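Side-chain contacts in binary enterotoxin of Clostridium perfringens component a (Clostridium perfringens, PDB 5WTZ), which probably transfers the ADP-ribose unit of NAD+ to actin, as the enzymatic component of an iota-like binary toxin of Clostridium perfringens: residues N248-G253 with E382-I387; I221-W226 with T344-N349; W226-Y231 with V373-G378. All coordinates share one frame; numbering follows the deposited sequence.

Interaction 1. Residues N248-G253 with E382-I387. With NAD (nicotinamide-adenine-dinucleotide), chain B.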
loop_
_atom_site.group_PDB
_atom_site.type_symbol
_atom_site.label_atom_id
_atom_site.label_comp_id
_atom_site.label_asym_id
_atom_site.label_seq_id
_atom_site.Cartn_x
_atom_site.Cartn_y
_atom_site.Cartn_z
ATOM N N ASN A 248 28.759 9.197 -6.819
ATOM C CA ASN A 248 29.574 8.516 -5.811
ATOM C C ASN A 248 28.699 7.732 -4.812
ATOM O O ASN A 248 28.973 6.568 -4.522
ATOM C CB ASN A 248 30.453 9.526 -5.057
ATOM C CG ASN A 248 31.257 8.886 -3.930
ATOM O OD1 ASN A 248 30.741 8.652 -2.835
ATOM N ND2 ASN A 248 32.528 8.609 -4.191
ATOM N N TYR A 249 27.660 8.372 -4.293
ATOM C CA TYR A 249 26.743 7.716 -3.353
ATOM C C TYR A 249 26.142 6.474 -3.992
ATOM O O TYR A 249 26.182 5.369 -3.423
ATOM C CB TYR A 249 25.636 8.681 -2.907
ATOM C CG TYR A 249 24.529 8.043 -2.070
ATOM C CD1 TYR A 249 23.481 7.334 -2.671
ATOM C CD2 TYR A 249 24.528 8.162 -0.684
ATOM C CE1 TYR A 249 22.460 6.755 -1.907
ATOM C CE2 TYR A 249 23.497 7.598 0.090
ATOM C CZ TYR A 249 22.476 6.896 -0.534
ATOM O OH TYR A 249 21.468 6.316 0.212
ATOM N N LEU A 250 25.606 6.649 -5.196
ATOM C CA LEU A 250 24.843 5.595 -5.837
ATOM C C LEU A 250 25.727 4.410 -6.206
ATOM O O LEU A 250 25.278 3.265 -6.170
ATOM C CB LEU A 250 24.126 6.135 -7.075
ATOM C CG LEU A 250 22.977 7.114 -6.817
ATOM C CD1 LEU A 250 22.530 7.704 -8.149
ATOM C CD2 LEU A 250 21.813 6.442 -6.069
ATOM N N GLY A 251 26.984 4.682 -6.536
ATOM C CA GLY A 251 27.904 3.645 -6.960
ATOM C C GLY A 251 28.572 2.895 -5.824
ATOM O O GLY A 251 29.439 2.056 -6.063
ATOM N N GLY A 252 28.179 3.184 -4.588
ATOM C CA GLY A 252 28.746 2.478 -3.449
ATOM C C GLY A 252 29.213 3.356 -2.296
ATOM O O GLY A 252 29.558 2.852 -1.221
ATOM N N GLY A 253 29.251 4.666 -2.526
ATOM C CA GLY A 253 29.638 5.615 -1.494
ATOM C C GLY A 253 28.622 5.694 -0.364
ATOM O O GLY A 253 28.965 6.151 0.738
ATOM N N GLU A 382 17.533 0.786 -13.261
ATOM C CA GLU A 382 17.369 1.353 -11.931
ATOM C C GLU A 382 16.198 2.338 -11.945
ATOM O O GLU A 382 15.907 2.962 -12.974
ATOM C CB GLU A 382 18.656 2.034 -11.471
ATOM C CG GLU A 382 19.887 1.141 -11.547
ATOM C CD GLU A 382 20.413 0.741 -10.180
ATOM O OE1 GLU A 382 21.594 0.342 -10.091
ATOM O OE2 GLU A 382 19.646 0.825 -9.195
ATOM N N TYR A 383 15.518 2.453 -10.805
ATOM C CA TYR A 383 14.279 3.224 -10.703
ATOM C C TYR A 383 14.213 3.867 -9.325
ATOM O O TYR A 383 13.185 3.797 -8.631
ATOM C CB TYR A 383 13.063 2.319 -10.949
ATOM C CG TYR A 383 13.156 1.562 -12.252
ATOM C CD1 TYR A 383 13.761 0.313 -12.308
ATOM C CD2 TYR A 383 12.680 2.111 -13.435
ATOM C CE1 TYR A 383 13.876 -0.377 -13.506
ATOM C CE2 TYR A 383 12.783 1.424 -14.637
ATOM C CZ TYR A 383 13.382 0.181 -14.661
ATOM O OH TYR A 383 13.489 -0.512 -15.844
ATOM N N GLU A 384 15.320 4.505 -8.942
ATOM C CA GLU A 384 15.512 4.967 -7.582
ATOM C C GLU A 384 15.017 6.390 -7.341
ATOM O O GLU A 384 15.286 7.320 -8.130
ATOM C CB GLU A 384 16.994 4.886 -7.190
ATOM C CG GLU A 384 17.270 5.432 -5.795
ATOM C CD GLU A 384 18.638 5.016 -5.238
ATOM O OE1 GLU A 384 19.406 4.328 -5.938
ATOM O OE2 GLU A 384 18.922 5.371 -4.075
ATOM N N VAL A 385 14.294 6.551 -6.241
ATOM C CA VAL A 385 14.056 7.863 -5.667
ATOM C C VAL A 385 14.873 7.957 -4.393
ATOM O O VAL A 385 14.704 7.155 -3.473
ATOM C CB VAL A 385 12.564 8.121 -5.398
ATOM C CG1 VAL A 385 12.376 9.324 -4.461
ATOM C CG2 VAL A 385 11.815 8.336 -6.722
ATOM N N LEU A 386 15.790 8.921 -4.368
ATOM C CA LEU A 386 16.654 9.148 -3.215
ATOM C C LEU A 386 16.090 10.281 -2.368
ATOM O O LEU A 386 15.866 11.384 -2.859
ATOM C CB LEU A 386 18.079 9.464 -3.670
ATOM C CG LEU A 386 19.162 9.664 -2.604
ATOM C CD1 LEU A 386 19.305 8.384 -1.789
ATOM C CD2 LEU A 386 20.496 10.043 -3.246
ATOM N N ILE A 387 15.873 10.014 -1.085
ATOM C CA ILE A 387 15.218 10.968 -0.191
ATOM C C ILE A 387 16.262 11.630 0.706
ATOM O O ILE A 387 17.199 10.952 1.153
ATOM C CB ILE A 387 14.118 10.239 0.658
ATOM C CG1 ILE A 387 13.072 9.625 -0.280
ATOM C CG2 ILE A 387 13.470 11.167 1.675
ATOM C CD1 ILE A 387 12.042 8.702 0.402
HETATM P PA NAD B . 21.896 1.753 2.996
HETATM O O1A NAD B . 23.105 2.628 3.226
HETATM O O2A NAD B . 20.515 2.325 3.118
HETATM O O5B NAD B . 21.951 0.476 3.979
HETATM C C5B NAD B . 23.166 -0.201 4.317
HETATM C C4B NAD B . 23.000 -0.886 5.660
HETATM O O4B NAD B . 22.780 0.129 6.648
HETATM C C3B NAD B . 21.793 -1.819 5.682
HETATM O O3B NAD B . 22.124 -2.973 6.472
HETATM C C2B NAD B . 20.720 -0.985 6.368
HETATM O O2B NAD B . 19.769 -1.784 7.078
HETATM C C1B NAD B . 21.523 -0.084 7.299
HETATM N N9A NAD B . 20.818 1.204 7.458
HETATM C C8A NAD B . 20.463 2.057 6.480
HETATM N N7A NAD B . 19.815 3.137 6.999
HETATM C C5A NAD B . 19.740 2.952 8.322
HETATM C C6A NAD B . 19.189 3.698 9.472
HETATM N N6A NAD B . 18.566 4.882 9.281
HETATM N N1A NAD B . 19.308 3.145 10.704
HETATM C C2A NAD B . 19.932 1.971 10.900
HETATM N N3A NAD B . 20.471 1.247 9.900
HETATM C C4A NAD B . 20.392 1.679 8.619
HETATM O O3 NAD B . 22.056 1.141 1.521
HETATM P PN NAD B . 21.291 -0.102 0.847
HETATM O O1N NAD B . 19.831 0.272 0.705
HETATM O O2N NAD B . 21.710 -1.364 1.564
HETATM O O5D NAD B . 22.016 -0.086 -0.589
HETATM C C5D NAD B . 22.054 1.087 -1.401
HETATM C C4D NAD B . 22.465 0.699 -2.809
HETATM O O4D NAD B . 21.374 0.042 -3.457
HETATM C C3D NAD B . 22.729 1.940 -3.638
HETATM O O3D NAD B . 23.591 1.559 -4.726
HETATM C C2D NAD B . 21.359 2.296 -4.172
HETATM O O2D NAD B . 21.443 3.010 -5.410
HETATM C C1D NAD B . 20.672 0.935 -4.313
HETATM N N1N NAD B . 19.243 0.947 -3.937
HETATM C C2N NAD B . 18.794 0.216 -2.896
HETATM C C3N NAD B . 17.438 0.233 -2.551
HETATM C C7N NAD B . 16.904 -0.575 -1.400
HETATM O O7N NAD B . 17.614 -0.890 -0.438
HETATM N N7N NAD B . 15.640 -0.956 -1.499
HETATM C C4N NAD B . 16.529 0.987 -3.285
HETATM C C5N NAD B . 17.017 1.730 -4.348
HETATM C C6N NAD B . 18.381 1.688 -4.650
HETATM O O HOH W 1 22.528 2.160 -7.831
HETATM O O HOH W 2 24.596 1.660 -8.992
#

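Interaction 2. Residues I221-W226 with T344-N349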
loop_
_atom_site.group_PDB
_atom_site.type_symbol
_atom_site.label_atom_id
_atom_site.label_comp_id
_atom_site.label_asym_id
_atom_site.label_seq_id
_atom_site.Cartn_x
_atom_site.Cartn_y
_atom_site.Cartn_z
ATOM N N ILE A 221 7.556 0.693 -17.391
ATOM C CA ILE A 221 7.465 1.704 -18.440
ATOM C C ILE A 221 6.894 2.997 -17.883
ATOM O O ILE A 221 7.425 4.074 -18.145
ATOM C CB ILE A 221 6.608 1.233 -19.623
ATOM C CG1 ILE A 221 7.240 0.002 -20.278
ATOM C CG2 ILE A 221 6.467 2.349 -20.637
ATOM C CD1 ILE A 221 6.237 -0.925 -20.924
ATOM N N SER A 222 5.836 2.895 -17.086
ATOM C CA SER A 222 5.237 4.090 -16.509
ATOM C C SER A 222 6.170 4.728 -15.495
ATOM O O SER A 222 6.242 5.954 -15.396
ATOM C CB SER A 222 3.894 3.765 -15.862
ATOM O OG SER A 222 2.957 3.406 -16.857
ATOM N N ALA A 223 6.882 3.897 -14.743
ATOM C CA ALA A 223 7.842 4.387 -13.761
ATOM C C ALA A 223 8.953 5.182 -14.435
ATOM O O ALA A 223 9.261 6.305 -14.032
ATOM C CB ALA A 223 8.426 3.233 -12.969
ATOM N N SER A 224 9.543 4.589 -15.464
ATOM C CA SER A 224 10.614 5.217 -16.223
ATOM C C SER A 224 10.152 6.544 -16.842
ATOM O O SER A 224 10.861 7.546 -16.781
ATOM C CB SER A 224 11.115 4.251 -17.299
ATOM O OG SER A 224 12.026 4.885 -18.177
ATOM N N GLN A 225 8.953 6.543 -17.419
ATOM C CA GLN A 225 8.376 7.746 -18.014
ATOM C C GLN A 225 8.155 8.870 -17.007
ATOM O O GLN A 225 8.448 10.029 -17.293
ATOM C CB GLN A 225 7.058 7.405 -18.705
ATOM C CG GLN A 225 7.248 6.756 -20.070
ATOM C CD GLN A 225 5.948 6.279 -20.690
ATOM O OE1 GLN A 225 5.050 5.796 -19.993
ATOM N NE2 GLN A 225 5.844 6.404 -22.008
ATOM N N TRP A 226 7.623 8.525 -15.840
ATOM C CA TRP A 226 7.431 9.494 -14.765
ATOM C C TRP A 226 8.768 10.073 -14.310
ATOM O O TRP A 226 8.923 11.294 -14.192
ATOM C CB TRP A 226 6.693 8.843 -13.593
ATOM C CG TRP A 226 6.340 9.811 -12.499
ATOM C CD1 TRP A 226 5.193 10.548 -12.392
ATOM C CD2 TRP A 226 7.138 10.144 -11.361
ATOM N NE1 TRP A 226 5.233 11.323 -11.257
ATOM C CE2 TRP A 226 6.423 11.088 -10.603
ATOM C CE3 TRP A 226 8.399 9.730 -10.903
ATOM C CZ2 TRP A 226 6.916 11.633 -9.426
ATOM C CZ3 TRP A 226 8.885 10.265 -9.731
ATOM C CH2 TRP A 226 8.146 11.209 -9.004
ATOM N N THR A 344 13.081 2.556 -4.212
ATOM C CA THR A 344 12.799 2.214 -5.591
ATOM C C THR A 344 11.294 2.308 -5.810
ATOM O O THR A 344 10.503 1.811 -5.006
ATOM C CB THR A 344 13.333 0.798 -5.955
ATOM O OG1 THR A 344 12.953 0.465 -7.292
ATOM C CG2 THR A 344 12.780 -0.282 -5.017
ATOM N N VAL A 345 10.882 2.943 -6.901
ATOM C CA VAL A 345 9.461 3.120 -7.135
ATOM C C VAL A 345 8.770 1.850 -7.629
ATOM O O VAL A 345 7.543 1.843 -7.803
ATOM C CB VAL A 345 9.205 4.260 -8.118
ATOM C CG1 VAL A 345 9.786 5.546 -7.533
ATOM C CG2 VAL A 345 9.799 3.950 -9.489
ATOM N N LEU A 346 9.535 0.780 -7.848
ATOM C CA LEU A 346 8.929 -0.502 -8.208
ATOM C C LEU A 346 8.800 -1.374 -6.973
ATOM O O LEU A 346 9.640 -1.307 -6.076
ATOM C CB LEU A 346 9.749 -1.241 -9.265
ATOM C CG LEU A 346 10.075 -0.524 -10.587
ATOM C CD1 LEU A 346 10.814 -1.460 -11.520
ATOM C CD2 LEU A 346 8.809 0.028 -11.262
ATOM N N SER A 347 7.761 -2.202 -6.941
ATOM C CA SER A 347 7.555 -3.136 -5.845
ATOM C C SER A 347 8.407 -4.398 -6.029
ATOM O O SER A 347 8.545 -5.180 -5.080
ATOM C CB SER A 347 6.064 -3.510 -5.712
ATOM O OG SER A 347 5.523 -3.999 -6.935
ATOM N N ASN A 348 8.974 -4.580 -7.231
ATOM C CA ASN A 348 9.879 -5.703 -7.542
ATOM C C ASN A 348 10.941 -5.914 -6.473
ATOM O O ASN A 348 11.517 -4.948 -5.979
ATOM C CB ASN A 348 10.616 -5.509 -8.887
ATOM C CG ASN A 348 9.687 -5.309 -10.072
ATOM O OD1 ASN A 348 8.730 -4.544 -10.001
ATOM N ND2 ASN A 348 9.978 -5.989 -11.169
ATOM N N ASN A 349 11.229 -7.169 -6.130
ATOM C CA ASN A 349 12.380 -7.447 -5.275
ATOM C C ASN A 349 13.677 -7.099 -6.017
ATOM O O ASN A 349 13.697 -7.064 -7.239
ATOM C CB ASN A 349 12.387 -8.909 -4.835
ATOM C CG ASN A 349 13.168 -9.132 -3.545
ATOM O OD1 ASN A 349 13.833 -8.221 -3.032
ATOM N ND2 ASN A 349 13.095 -10.360 -3.013
#

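Interaction 3. Residues W226-Y231 with V373-G378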
loop_
_atom_site.group_PDB
_atom_site.type_symbol
_atom_site.label_atom_id
_atom_site.label_comp_id
_atom_site.label_asym_id
_atom_site.label_seq_id
_atom_site.Cartn_x
_atom_site.Cartn_y
_atom_site.Cartn_z
ATOM N N TRP A 226 7.623 8.525 -15.840
ATOM C CA TRP A 226 7.431 9.494 -14.765
ATOM C C TRP A 226 8.768 10.073 -14.310
ATOM O O TRP A 226 8.923 11.294 -14.192
ATOM C CB TRP A 226 6.693 8.843 -13.593
ATOM C CG TRP A 226 6.340 9.811 -12.499
ATOM C CD1 TRP A 226 5.193 10.548 -12.392
ATOM C CD2 TRP A 226 7.138 10.144 -11.361
ATOM N NE1 TRP A 226 5.233 11.323 -11.257
ATOM C CE2 TRP A 226 6.423 11.088 -10.603
ATOM C CE3 TRP A 226 8.399 9.730 -10.903
ATOM C CZ2 TRP A 226 6.916 11.633 -9.426
ATOM C CZ3 TRP A 226 8.885 10.265 -9.731
ATOM C CH2 TRP A 226 8.146 11.209 -9.004
ATOM N N GLY A 227 9.746 9.200 -14.078
ATOM C CA GLY A 227 11.074 9.641 -13.690
ATOM C C GLY A 227 11.703 10.594 -14.694
ATOM O O GLY A 227 12.216 11.655 -14.326
ATOM N N GLU A 228 11.648 10.220 -15.970
ATOM C CA GLU A 228 12.164 11.056 -17.040
ATOM C C GLU A 228 11.452 12.405 -17.130
ATOM O O GLU A 228 12.098 13.442 -17.240
ATOM C CB GLU A 228 12.052 10.317 -18.379
ATOM C CG GLU A 228 12.472 11.140 -19.581
ATOM C CD GLU A 228 13.972 11.373 -19.640
ATOM O OE1 GLU A 228 14.720 10.653 -18.939
ATOM O OE2 GLU A 228 14.400 12.280 -20.389
ATOM N N GLU A 229 10.125 12.395 -17.111
ATOM C CA GLU A 229 9.365 13.619 -17.310
ATOM C C GLU A 229 9.632 14.610 -16.190
ATOM O O GLU A 229 9.732 15.813 -16.412
ATOM C CB GLU A 229 7.859 13.328 -17.381
ATOM C CG GLU A 229 7.399 12.574 -18.612
ATOM C CD GLU A 229 5.888 12.432 -18.667
ATOM O OE1 GLU A 229 5.191 13.441 -18.427
ATOM O OE2 GLU A 229 5.399 11.313 -18.940
ATOM N N ASN A 230 9.745 14.090 -14.977
ATOM C CA ASN A 230 9.798 14.950 -13.819
ATOM C C ASN A 230 11.209 15.253 -13.360
ATOM O O ASN A 230 11.420 16.272 -12.709
ATOM C CB ASN A 230 8.980 14.340 -12.672
ATOM C CG ASN A 230 7.484 14.401 -12.933
ATOM O OD1 ASN A 230 6.877 15.472 -12.894
ATOM N ND2 ASN A 230 6.886 13.255 -13.201
ATOM N N TYR A 231 12.184 14.412 -13.706
ATOM C CA TYR A 231 13.533 14.662 -13.196
ATOM C C TYR A 231 14.634 14.794 -14.254
ATOM O O TYR A 231 15.802 15.000 -13.914
ATOM C CB TYR A 231 13.875 13.586 -12.147
ATOM C CG TYR A 231 13.189 13.940 -10.854
ATOM C CD1 TYR A 231 13.771 14.841 -9.968
ATOM C CD2 TYR A 231 11.917 13.445 -10.552
ATOM C CE1 TYR A 231 13.122 15.209 -8.797
ATOM C CE2 TYR A 231 11.260 13.815 -9.389
ATOM C CZ TYR A 231 11.871 14.695 -8.514
ATOM O OH TYR A 231 11.229 15.061 -7.357
ATOM N N VAL A 373 16.685 9.734 -9.142
ATOM C CA VAL A 373 18.084 9.921 -9.499
ATOM C C VAL A 373 18.484 9.063 -10.702
ATOM O O VAL A 373 19.485 9.341 -11.352
ATOM C CB VAL A 373 19.015 9.612 -8.292
ATOM C CG1 VAL A 373 18.828 10.649 -7.176
ATOM C CG2 VAL A 373 18.796 8.189 -7.783
ATOM N N SER A 374 17.676 8.048 -11.012
ATOM C CA SER A 374 17.963 7.143 -12.121
ATOM C C SER A 374 17.787 7.757 -13.518
ATOM O O SER A 374 18.008 7.068 -14.516
ATOM C CB SER A 374 17.089 5.896 -12.015
ATOM O OG SER A 374 17.258 5.268 -10.762
ATOM N N VAL A 375 17.399 9.029 -13.605
ATOM C CA VAL A 375 17.378 9.708 -14.906
ATOM C C VAL A 375 18.796 9.915 -15.398
ATOM O O VAL A 375 19.044 9.999 -16.607
ATOM C CB VAL A 375 16.679 11.081 -14.866
ATOM C CG1 VAL A 375 15.205 10.913 -14.636
ATOM C CG2 VAL A 375 17.303 11.983 -13.809
ATOM N N ALA A 376 19.721 10.003 -14.447
ATOM C CA ALA A 376 21.132 10.212 -14.754
ATOM C C ALA A 376 21.670 9.066 -15.591
ATOM O O ALA A 376 21.188 7.939 -15.483
ATOM C CB ALA A 376 21.938 10.361 -13.472
ATOM N N GLU A 377 22.652 9.364 -16.437
ATOM C CA GLU A 377 23.302 8.344 -17.248
ATOM C C GLU A 377 23.879 7.242 -16.370
ATOM O O GLU A 377 24.494 7.519 -15.341
ATOM C CB GLU A 377 24.430 8.945 -18.095
ATOM C CG GLU A 377 24.005 9.923 -19.169
ATOM C CD GLU A 377 25.199 10.417 -19.980
ATOM O OE1 GLU A 377 25.881 9.564 -20.587
ATOM O OE2 GLU A 377 25.461 11.643 -20.007
ATOM N N GLY A 378 23.680 5.995 -16.774
ATOM C CA GLY A 378 24.342 4.893 -16.111
ATOM C C GLY A 378 23.471 4.119 -15.155
ATOM O O GLY A 378 23.958 3.229 -14.460
#

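Interaction 1. Residues N248-G253 with E382-I387
Tyr249 and Leu250 of helix 240-263 meet Glu384 and Leu386 of the crossing strand, Leu250 only by the end of its side chain, while Glu382 joins them through solvent and the nucleotide. At Glu382 the link is indirect: OE1 holds a water at 3.0 Å that also stands 2.8 Å from O2D of the bound NAD and more weakly touches Leu250 O. The same carbonyl, Leu250 O, accepts a 2.8 Å hydrogen bond from NAD O3D, so a main-chain atom of the helix takes one hydroxyl of the nicotinamide ribose. Glu384 takes the neighbouring one. Its chain is extended, with CG anti to the backbone N (chi1 177°), and this carries the carboxylate out to the ribose, where OE1 accepts a very short 2.5 Å bond from NAD O2D. Glu382 and Glu384 together form the Glu-x-Glu motif expected of an arginine-directed ADP-ribosyltransferase, and the second of the pair here grips the substrate directly. The Leu250 and Glu384 side chains run past one another in opposite senses, bringing methyl CD2 of Leu250 within 3.2 Å of Glu384 OE1. Glu384 OE2 lies near the edge of the Tyr249 ring and is hydrogen-bonded to Ser342 OG, which Tyr249 OH also engages, along with Asn258 ND2. Two places further on, Leu386 supplies the apolar end. Its CD1 methyl comes obliquely to the phenol, 3.6 Å from Tyr249 CE1 and almost as near CZ and OH, and Leu386 CD2 lies about equally far, 4.1 Å, from Tyr249 CD1 and CE1.

Interaction 2. Residues I221-W226 with T344-N349
Within 221-226 the close contacts are made by the methyl group of Ala223, which meets two branched side chains at once. Its CB lies 3.8 Å from Val345 CG2 and 3.7 Å from Leu346 CD2, so one small knob is touched by a methyl from each of two consecutive loop residues. Val345 points at the helix directly; its chi1 of -60° sets CG1 anti to the carbonyl carbon and leaves CG2 between the backbone N and that carbon. Leu346 starts out alongside the helix, and only its end comes nearer. In both residues the branches divide the work, for Val345 CG1 packs on Val385 of the neighbouring strand and Leu346 CD1 on the ring of Tyr383. The turn that presents these residues follows directly on strand 341-344, and Leu346 N makes a weak 3.5 Å bond back to Thr344 OG1, nearly straight at 165°. Strand 341-344 carries Ser342, Thr343 and Thr344, consistent with the Ser-Thr-Ser/Thr signature of this transferase family.

Beyond this buried trio the contact between the two segments thins out. Trp226 CZ3 stays 5.3 Å from Val345 CG1, the indole being buried instead against Phe216 and Ile295, with NE1 bonded to Glu293. The solvent side is that of Ile221, whose side chain leaves in the other direction, and Gln225, both on the exposed flank of the helix.

No hydrogen bond crosses between 221-226 and 344-349. Methyl contacts of this kind set a distance but little direction, so the orientation of the loop is probably set largely by the backbone bonds of Val345 with Tyr383 and of Ser347 with Glu217.

Interaction 3. Residues W226-Y231 with V373-G378
Gly227 presents its carbonyl oxygen to Val375, and methyl CG1 comes within 3.1 Å of Gly227 O, a tight approach at the centre of the contact. That oxygen already accepts a regular helical bond from Tyr231 N. Glu228, next along the helix, lies on the exposed side, its OE1 4.3 Å from Val375 CG1, a loose touch. Asn230 faces elsewhere and makes a bond within the helix instead. Its ND2 bends back to Trp226 O at 3.0 Å, approaching from the opposite face of the carbonyl to Asn230 N, and in doing so it lies over one face of the indole toward the rim. Tyr231 completes the contact. Its CB stands 3.9 Å from Val375 CG1, and its carbonyl O lies 3.4 Å from Val375 CG2, so the two valine methyls are divided between the carbonyls of Gly227 and Tyr231, one turn apart. With CG anti to its own carbonyl carbon (chi1 -78°), the Tyr231 ring leads away from the valine, meeting Trp234 edge-to-face and sending OH to Arg289 O. Val375 ends a short 3-10 turn in the loop before strand 384-387, a loop probably equivalent to the ADP-ribosylating turn-turn loop of related toxins. A single aliphatic wedge, pressed mainly on main-chain atoms and without a hydrogen bond across, implies a contact governed by shape more than by polarity.

Taken together, the three contacts show how helices placed early in a domain can pack on a small sheet and its loops that come much later in the chain. In order come 221-226, 226-231 and 248-253, then 344-349, 373-378 and 382-387, so all three interactions cross one another. Interactions 2 and 3 share Trp226 and helix 220-237, their centres about 11 Å apart, and interaction 1 uses the next helix, 240-263, with its centre about 15 Å and 12 Å from theirs. Helix 240-263 reaches NAD directly, whereas helix 220-237 packs, farther from the nucleotide, on loops flanking strand 384-387, the middle strand of sheet 341-344, 384-387, 370-372, which carries Glu384.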